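Local atomic coordinates of protein HRI1 (Saccharomyces cerevisiae, PDB entry 3RBY), a protein that is of unknown function and not essential, but interacts with HRR25 and may interact with SEC72. Residues S28-Y33 and V240-A245; S156-V161 and L169-G174. One frame throughout, in Å; residues are numbered along the deposited sequence.

How the contacts relate
HRI1 illustrates how regular backbone bonding inside a sheet can sit beside irregular side-chain chemistry where a loop meets it. Contact 2 is the buried example, joining the adjacent strands 156-161 and 166-173 through main-chain bonds and apolar side chains. Contact 1 is only partly buried and depends on charged and polar groups; the loop holding 28-33, which joins strands 24-27 and 33-38 of the other sheet, meets strand 236-244 without pairing with it. Strand 156-161 ties the two together: it pairs with 166-173 on one edge and 236-244 on the other, and Ser-156 reaches into the polar cluster of contact 1.

Contact 1: S28-Y33 and V240-A245; sequences STDGHY and VIEYHA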
ATOM      1  N   SER A  28       8.566   6.016 -17.162  1.00 34.34           N
ATOM      2  CA  SER A  28       8.815   7.405 -17.506  1.00 33.48           C
ATOM      3  C   SER A  28       7.627   7.967 -18.280  1.00 34.84           C
ATOM      4  O   SER A  28       6.795   7.212 -18.788  1.00 33.69           O
ATOM      5  CB  SER A  28      10.091   7.552 -18.340  1.00 30.93           C
ATOM      6  OG  SER A  28       9.934   6.966 -19.622  1.00 33.46           O
ATOM      7  N   THR A  29       7.558   9.293 -18.358  1.00 33.39           N
ATOM      8  CA  THR A  29       6.525   9.978 -19.105  1.00 34.15           C
ATOM      9  C   THR A  29       6.515   9.473 -20.556  1.00 37.09           C
ATOM     10  O   THR A  29       5.459   9.160 -21.108  1.00 34.64           O
ATOM     11  CB  THR A  29       6.788  11.491 -19.100  1.00 39.48           C
ATOM     12  OG1 THR A  29       6.908  11.952 -17.745  1.00 37.15           O
ATOM     13  CG2 THR A  29       5.641  12.243 -19.801  1.00 44.16           C
ATOM     14  N   ASP A  30       7.691   9.406 -21.177  1.00 36.73           N
ATOM     15  CA  ASP A  30       7.805   8.899 -22.544  1.00 36.19           C
ATOM     16  C   ASP A  30       7.448   7.404 -22.665  1.00 38.12           C
ATOM     17  O   ASP A  30       7.250   6.908 -23.779  1.00 41.00           O
ATOM     18  CB  ASP A  30       9.207   9.152 -23.122  1.00 32.09           C
ATOM     19  CG  ASP A  30       9.481  10.618 -23.372  1.00 36.91           C
ATOM     20  OD1 ASP A  30       8.604  11.459 -23.057  1.00 33.80           O
ATOM     21  OD2 ASP A  30      10.591  10.925 -23.873  1.00 39.42           O
ATOM     22  N   GLY A  31       7.379   6.691 -21.539  1.00 34.18           N
ATOM     23  CA  GLY A  31       6.942   5.296 -21.544  1.00 31.47           C
ATOM     24  C   GLY A  31       8.017   4.229 -21.334  1.00 34.60           C
ATOM     25  O   GLY A  31       7.715   3.030 -21.375  1.00 35.26           O
ATOM     26  N   HIS A  32       9.268   4.646 -21.121  1.00 30.41           N
ATOM     27  CA  HIS A  32      10.347   3.705 -20.807  1.00 32.64           C
ATOM     28  C   HIS A  32      10.120   3.147 -19.384  1.00 35.22           C
ATOM     29  O   HIS A  32       9.615   3.863 -18.501  1.00 34.02           O
ATOM     30  CB  HIS A  32      11.706   4.401 -20.915  1.00 31.98           C
ATOM     31  CG  HIS A  32      11.860   5.228 -22.151  1.00 36.80           C
ATOM     32  ND1 HIS A  32      11.703   4.702 -23.420  1.00 35.85           N
ATOM     33  CD2 HIS A  32      12.115   6.549 -22.322  1.00 32.15           C
ATOM     34  CE1 HIS A  32      11.872   5.658 -24.313  1.00 33.42           C
ATOM     35  NE2 HIS A  32      12.125   6.790 -23.675  1.00 32.14           N
ATOM     36  N   TYR A  33      10.471   1.880 -19.166  1.00 31.38           N
ATOM     37  CA  TYR A  33      10.144   1.217 -17.901  1.00 34.51           C
ATOM     38  C   TYR A  33      11.264   0.304 -17.378  1.00 37.64           C
ATOM     39  O   TYR A  33      11.978  -0.336 -18.166  1.00 36.38           O
ATOM     40  CB  TYR A  33       8.848   0.409 -18.057  1.00 33.01           C
ATOM     41  CG  TYR A  33       8.989  -0.747 -19.022  1.00 34.49           C
ATOM     42  CD1 TYR A  33       9.408  -1.994 -18.579  1.00 35.68           C
ATOM     43  CD2 TYR A  33       8.715  -0.590 -20.384  1.00 37.74           C
ATOM     44  CE1 TYR A  33       9.546  -3.061 -19.452  1.00 36.34           C
ATOM     45  CE2 TYR A  33       8.851  -1.660 -21.273  1.00 35.25           C
ATOM     46  CZ  TYR A  33       9.271  -2.889 -20.796  1.00 36.45           C
ATOM     47  OH  TYR A  33       9.413  -3.956 -21.659  1.00 38.02           O
ATOM     48  N   VAL A 240      21.138  10.688 -22.999  1.00 35.59           N
ATOM     49  CA  VAL A 240      19.880  11.125 -22.395  1.00 37.09           C
ATOM     50  C   VAL A 240      18.782  11.056 -23.454  1.00 36.45           C
ATOM     51  O   VAL A 240      18.705  11.933 -24.324  1.00 36.76           O
ATOM     52  CB  VAL A 240      19.960  12.584 -21.919  1.00 36.80           C
ATOM     53  CG1 VAL A 240      18.571  13.059 -21.472  1.00 37.17           C
ATOM     54  CG2 VAL A 240      20.993  12.743 -20.798  1.00 31.63           C
ATOM     55  N   ILE A 241      17.934  10.034 -23.401  1.00 34.90           N
ATOM     56  CA  ILE A 241      16.901   9.886 -24.442  1.00 34.41           C
ATOM     57  C   ILE A 241      15.560  10.503 -24.041  1.00 33.24           C
ATOM     58  O   ILE A 241      14.593  10.518 -24.821  1.00 35.41           O
ATOM     59  CB  ILE A 241      16.704   8.414 -24.830  1.00 29.29           C
ATOM     60  CG1 ILE A 241      16.105   7.639 -23.643  1.00 32.45           C
ATOM     61  CG2 ILE A 241      18.030   7.806 -25.276  1.00 32.09           C
ATOM     62  CD1 ILE A 241      15.706   6.177 -23.957  1.00 31.25           C
ATOM     63  N   GLU A 242      15.507  10.996 -22.810  1.00 31.97           N
ATOM     64  CA  GLU A 242      14.321  11.658 -22.285  1.00 33.21           C
ATOM     65  C   GLU A 242      14.761  12.639 -21.188  1.00 37.19           C
ATOM     66  O   GLU A 242      15.573  12.291 -20.306  1.00 36.60           O
ATOM     67  CB  GLU A 242      13.327  10.627 -21.729  1.00 33.24           C
ATOM     68  CG  GLU A 242      12.056  11.258 -21.144  1.00 33.50           C
ATOM     69  CD  GLU A 242      11.053  10.225 -20.625  1.00 31.05           C
ATOM     70  OE1 GLU A 242      11.238   9.008 -20.872  1.00 32.43           O
ATOM     71  OE2 GLU A 242      10.070  10.630 -19.965  1.00 35.27           O
ATOM     72  N   TYR A 243      14.244  13.862 -21.247  1.00 35.72           N
ATOM     73  CA  TYR A 243      14.578  14.867 -20.250  1.00 36.02           C
ATOM     74  C   TYR A 243      13.421  15.836 -19.989  1.00 38.47           C
ATOM     75  O   TYR A 243      13.407  16.955 -20.514  1.00 39.96           O
ATOM     76  CB  TYR A 243      15.833  15.638 -20.673  1.00 35.75           C
ATOM     77  CG  TYR A 243      16.539  16.324 -19.520  1.00 39.91           C
ATOM     78  CD1 TYR A 243      17.408  15.613 -18.696  1.00 43.08           C
ATOM     79  CD2 TYR A 243      16.337  17.677 -19.252  1.00 41.32           C
ATOM     80  CE1 TYR A 243      18.064  16.228 -17.632  1.00 43.39           C
ATOM     81  CE2 TYR A 243      16.991  18.310 -18.183  1.00 48.32           C
ATOM     82  CZ  TYR A 243      17.855  17.577 -17.380  1.00 49.71           C
ATOM     83  OH  TYR A 243      18.513  18.191 -16.323  1.00 54.50           O
ATOM     84  N   HIS A 244      12.457  15.410 -19.178  1.00 35.35           N
ATOM     85  CA  HIS A 244      11.388  16.306 -18.742  1.00 39.23           C
ATOM     86  C   HIS A 244      11.685  16.815 -17.339  1.00 39.37           C
ATOM     87  O   HIS A 244      11.334  16.165 -16.352  1.00 41.70           O
ATOM     88  CB  HIS A 244      10.022  15.603 -18.755  1.00 34.61           C
ATOM     89  CG  HIS A 244       9.657  15.015 -20.077  1.00 37.94           C
ATOM     90  ND1 HIS A 244       9.428  15.791 -21.196  1.00 36.18           N
ATOM     91  CD2 HIS A 244       9.473  13.731 -20.467  1.00 33.82           C
ATOM     92  CE1 HIS A 244       9.120  15.010 -22.215  1.00 35.91           C
ATOM     93  NE2 HIS A 244       9.137  13.752 -21.799  1.00 33.63           N
ATOM     94  N   ALA A 245      12.334  17.974 -17.250  1.00 42.76           N
ATOM     95  CA  ALA A 245      12.612  18.614 -15.961  1.00 49.62           C
ATOM     96  C   ALA A 245      11.322  18.932 -15.184  1.00 56.19           C
ATOM     97  O   ALA A 245      10.250  19.172 -15.769  1.00 60.97           O
ATOM     98  CB  ALA A 245      13.453  19.886 -16.158  1.00 52.87           C
ATOM     99  OXT ALA A 245      11.316  18.945 -13.948  1.00 53.81           O
TER
HETATM  100  O   HOH W   1      12.258   9.087 -24.886  1.00 33.80           O
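Two acidic side chains lie face against face here: the carboxylates of Asp-30 and Glu-242 approach from opposite directions and stack with their planes 13° apart, Asp-30 CG only 3.2 Å from Glu-242 CD. Such closeness of like charges would be unfavourable by itself if both are ionised, and each oxygen has a hydrogen-bond partner. Glu-242 reaches the turn as an extended chain, CG anti to the backbone N (chi1 179°). Its OE1 accepts a hydrogen bond through the syn lone pair from Ser-28 OG, 2.7 Å away, while OE2 is met from above the carboxylate plane by the backbone N of Asp-30 at 2.9 Å; Ser-156 OG also bonds to OE2. The type I turn from Ser-28 to Gly-31 thus grips both carboxylate oxygens, one through a side chain and one through the backbone. On Asp-30, OD1 takes a nearly straight bond from His-244 NE2 (2.7 Å), lying in the plane of the imidazole, which stands almost upright to the aspartate carboxylate. A protonated His-244 would probably ease the repulsion. OD2 accepts from a water 2.7 Å away that also bonds Ile-241 O and His-32 NE2. The His-32 ring, anchored at ND1 by the backbone N of Asn-59, has Ile-241 CD1 over one face in a CH-pi contact, 3.9 Å from the centroid. Cutting Glu-242 back to an alanine removes the carboxylate, which would probably leave Ser-28 OG and Asp-30 N without their acceptor and open a gap beneath the turn. Ile-241 and Glu-242 form a classic beta bulge opposite Val-158. Through these contacts the loop between strands 24-27 and 33-38 sits against strand 236-244 of the other sheet, beside its neighbour 156-161.

Contact 2: S156-V161 and L169-G174; sequences SIVLKV and LVIVIG
This is the paired core of a beta hairpin, its strands 156-161 and 166-173 lying side by side within a seven-stranded antiparallel sheet, with nearly all the touching residues buried. The N-to-C directions of the two segments differ by 171°, close to exactly antiparallel, and two hydrogen-bonded pairs, Ile-157 with Val-172 and Leu-159 with Val-170, supply four backbone bonds. The shortest runs from Val-172 N to Ile-157 O at 2.6 Å; the return bond from Ile-157 N to Val-172 O is 2.8 Å. Between these pairs, at the non-hydrogen-bonded position of Val-158 and Ile-171, the alpha carbon of Val-158 lies 3.2 Å from Val-170 O in a CA-H...O contact.

Side chains alternate between the two faces. On one, Ile-157 and Val-172 meet at their branch points, CB to CB 3.7 Å, and Leu-159 and Val-170 follow; Tyr-243 and Ile-177, from the flanking strands, add to this layer. On the other, Val-158 and Ile-171 lie alongside each other and point the same way. Val-158 CG1, anti to the backbone N (chi1 -176°), touches Ile-171 CG1 at 4.1 Å; Leu-169 CD2 also crowds it, but that side chain is strained and its placement less certain. Ile-171 and Ile-173 also touch Ser-26 of strand 24-27, so this face packs against the other sheet.

From 156-161 to 205-211, consecutive strands lie side by side, so the hairpin opens an antiparallel up-and-down meander, in keeping with the beta-barrel character of this protein.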
ATOM      1  N   SER A 156      11.165  13.602 -15.097  1.00 38.97           N
ATOM      2  CA  SER A 156      11.170  12.289 -15.742  1.00 36.06           C
ATOM      3  C   SER A 156      12.349  12.253 -16.704  1.00 36.58           C
ATOM      4  O   SER A 156      12.333  12.921 -17.749  1.00 37.26           O
ATOM      5  CB  SER A 156       9.850  12.056 -16.475  1.00 34.66           C
ATOM      6  OG  SER A 156       9.792  10.767 -17.072  1.00 31.98           O
ATOM      7  N   ILE A 157      13.369  11.474 -16.345  1.00 35.37           N
ATOM      8  CA  ILE A 157      14.645  11.476 -17.063  1.00 35.60           C
ATOM      9  C   ILE A 157      15.122  10.052 -17.332  1.00 35.59           C
ATOM     10  O   ILE A 157      15.095   9.205 -16.442  1.00 36.09           O
ATOM     11  CB  ILE A 157      15.738  12.261 -16.285  1.00 38.34           C
ATOM     12  CG1 ILE A 157      15.303  13.723 -16.077  1.00 39.97           C
ATOM     13  CG2 ILE A 157      17.077  12.198 -17.016  1.00 36.74           C
ATOM     14  CD1 ILE A 157      16.209  14.527 -15.138  1.00 36.31           C
ATOM     15  N   VAL A 158      15.532   9.779 -18.566  1.00 36.53           N
ATOM     16  CA  VAL A 158      15.984   8.443 -18.923  1.00 31.95           C
ATOM     17  C   VAL A 158      17.316   8.524 -19.672  1.00 35.94           C
ATOM     18  O   VAL A 158      17.458   9.333 -20.599  1.00 36.89           O
ATOM     19  CB  VAL A 158      14.937   7.706 -19.787  1.00 30.14           C
ATOM     20  CG1 VAL A 158      15.369   6.266 -20.079  1.00 27.57           C
ATOM     21  CG2 VAL A 158      13.576   7.715 -19.100  1.00 32.73           C
ATOM     22  N   LEU A 159      18.292   7.714 -19.246  1.00 32.77           N
ATOM     23  CA  LEU A 159      19.553   7.566 -19.973  1.00 33.51           C
ATOM     24  C   LEU A 159      19.675   6.139 -20.478  1.00 37.57           C
ATOM     25  O   LEU A 159      19.260   5.180 -19.811  1.00 33.19           O
ATOM     26  CB  LEU A 159      20.771   7.935 -19.128  1.00 34.76           C
ATOM     27  CG  LEU A 159      20.956   9.425 -18.818  1.00 37.88           C
ATOM     28  CD1 LEU A 159      19.976   9.870 -17.745  1.00 39.89           C
ATOM     29  CD2 LEU A 159      22.371   9.684 -18.354  1.00 34.40           C
ATOM     30  N   LYS A 160      20.222   6.012 -21.679  1.00 39.70           N
ATOM     31  CA  LYS A 160      20.384   4.721 -22.317  1.00 38.48           C
ATOM     32  C   LYS A 160      21.835   4.534 -22.748  1.00 39.30           C
ATOM     33  O   LYS A 160      22.466   5.444 -23.301  1.00 38.73           O
ATOM     34  CB  LYS A 160      19.466   4.638 -23.534  1.00 38.85           C
ATOM     35  CG  LYS A 160      19.253   3.244 -24.108  1.00 38.91           C
ATOM     36  CD  LYS A 160      18.161   3.323 -25.196  1.00 43.34           C
ATOM     37  CE  LYS A 160      17.893   1.970 -25.868  1.00 45.69           C
ATOM     38  NZ  LYS A 160      19.043   1.513 -26.698  1.00 49.53           N
ATOM     39  N   VAL A 161      22.358   3.342 -22.503  1.00 40.87           N
ATOM     40  CA  VAL A 161      23.754   3.053 -22.806  1.00 46.12           C
ATOM     41  C   VAL A 161      23.971   3.023 -24.304  1.00 49.13           C
ATOM     42  O   VAL A 161      23.225   2.354 -25.041  1.00 46.09           O
ATOM     43  CB  VAL A 161      24.214   1.711 -22.179  1.00 44.05           C
ATOM     44  CG1 VAL A 161      25.071   0.912 -23.142  1.00 49.76           C
ATOM     45  CG2 VAL A 161      24.975   1.977 -20.909  1.00 45.72           C
ATOM     46  N   LEU A 169      19.957   1.034 -18.922  1.00 40.98           N
ATOM     47  CA  LEU A 169      18.883   2.021 -18.850  1.00 35.22           C
ATOM     48  C   LEU A 169      18.834   2.561 -17.428  1.00 39.33           C
ATOM     49  O   LEU A 169      18.811   1.789 -16.464  1.00 39.17           O
ATOM     50  CB  LEU A 169      17.549   1.336 -19.142  1.00 34.16           C
ATOM     51  CG  LEU A 169      16.530   1.883 -20.144  1.00 40.11           C
ATOM     52  CD1 LEU A 169      15.141   1.849 -19.551  1.00 35.71           C
ATOM     53  CD2 LEU A 169      16.885   3.274 -20.634  1.00 36.27           C
ATOM     54  N   VAL A 170      18.814   3.878 -17.284  1.00 40.53           N
ATOM     55  CA  VAL A 170      18.553   4.483 -15.984  1.00 36.48           C
ATOM     56  C   VAL A 170      17.309   5.359 -16.108  1.00 37.86           C
ATOM     57  O   VAL A 170      17.196   6.160 -17.041  1.00 37.17           O
ATOM     58  CB  VAL A 170      19.768   5.280 -15.470  1.00 37.23           C
ATOM     59  CG1 VAL A 170      19.422   6.034 -14.184  1.00 40.63           C
ATOM     60  CG2 VAL A 170      20.916   4.334 -15.210  1.00 41.65           C
ATOM     61  N   ILE A 171      16.356   5.168 -15.200  1.00 40.74           N
ATOM     62  CA  ILE A 171      15.097   5.916 -15.235  1.00 34.34           C
ATOM     63  C   ILE A 171      14.941   6.728 -13.958  1.00 37.52           C
ATOM     64  O   ILE A 171      14.897   6.165 -12.849  1.00 33.60           O
ATOM     65  CB  ILE A 171      13.877   4.980 -15.441  1.00 36.14           C
ATOM     66  CG1 ILE A 171      13.954   4.323 -16.819  1.00 34.30           C
ATOM     67  CG2 ILE A 171      12.570   5.762 -15.282  1.00 34.51           C
ATOM     68  CD1 ILE A 171      12.896   3.283 -17.067  1.00 34.87           C
ATOM     69  N   VAL A 172      14.883   8.053 -14.128  1.00 35.39           N
ATOM     70  CA  VAL A 172      14.804   8.994 -13.019  1.00 35.15           C
ATOM     71  C   VAL A 172      13.381   9.571 -12.906  1.00 40.03           C
ATOM     72  O   VAL A 172      12.936  10.343 -13.772  1.00 36.54           O
ATOM     73  CB  VAL A 172      15.836  10.159 -13.198  1.00 36.19           C
ATOM     74  CG1 VAL A 172      15.806  11.124 -12.012  1.00 32.00           C
ATOM     75  CG2 VAL A 172      17.244   9.620 -13.372  1.00 34.32           C
ATOM     76  N   ILE A 173      12.672   9.209 -11.839  1.00 35.54           N
ATOM     77  CA  ILE A 173      11.362   9.798 -11.578  1.00 35.88           C
ATOM     78  C   ILE A 173      11.324  10.508 -10.223  1.00 39.24           C
ATOM     79  O   ILE A 173      11.394   9.872  -9.145  1.00 34.57           O
ATOM     80  CB  ILE A 173      10.246   8.755 -11.642  1.00 37.38           C
ATOM     81  CG1 ILE A 173      10.353   7.967 -12.956  1.00 38.27           C
ATOM     82  CG2 ILE A 173       8.876   9.438 -11.502  1.00 37.56           C
ATOM     83  CD1 ILE A 173       9.291   6.895 -13.103  1.00 39.75           C
ATOM     84  N   GLY A 174      11.195  11.830 -10.279  1.00 37.95           N
ATOM     85  CA  GLY A 174      11.298  12.631  -9.076  1.00 37.30           C
ATOM     86  C   GLY A 174      12.584  12.307  -8.337  1.00 40.58           C
ATOM     87  O   GLY A 174      13.688  12.443  -8.908  1.00 40.24           O
TER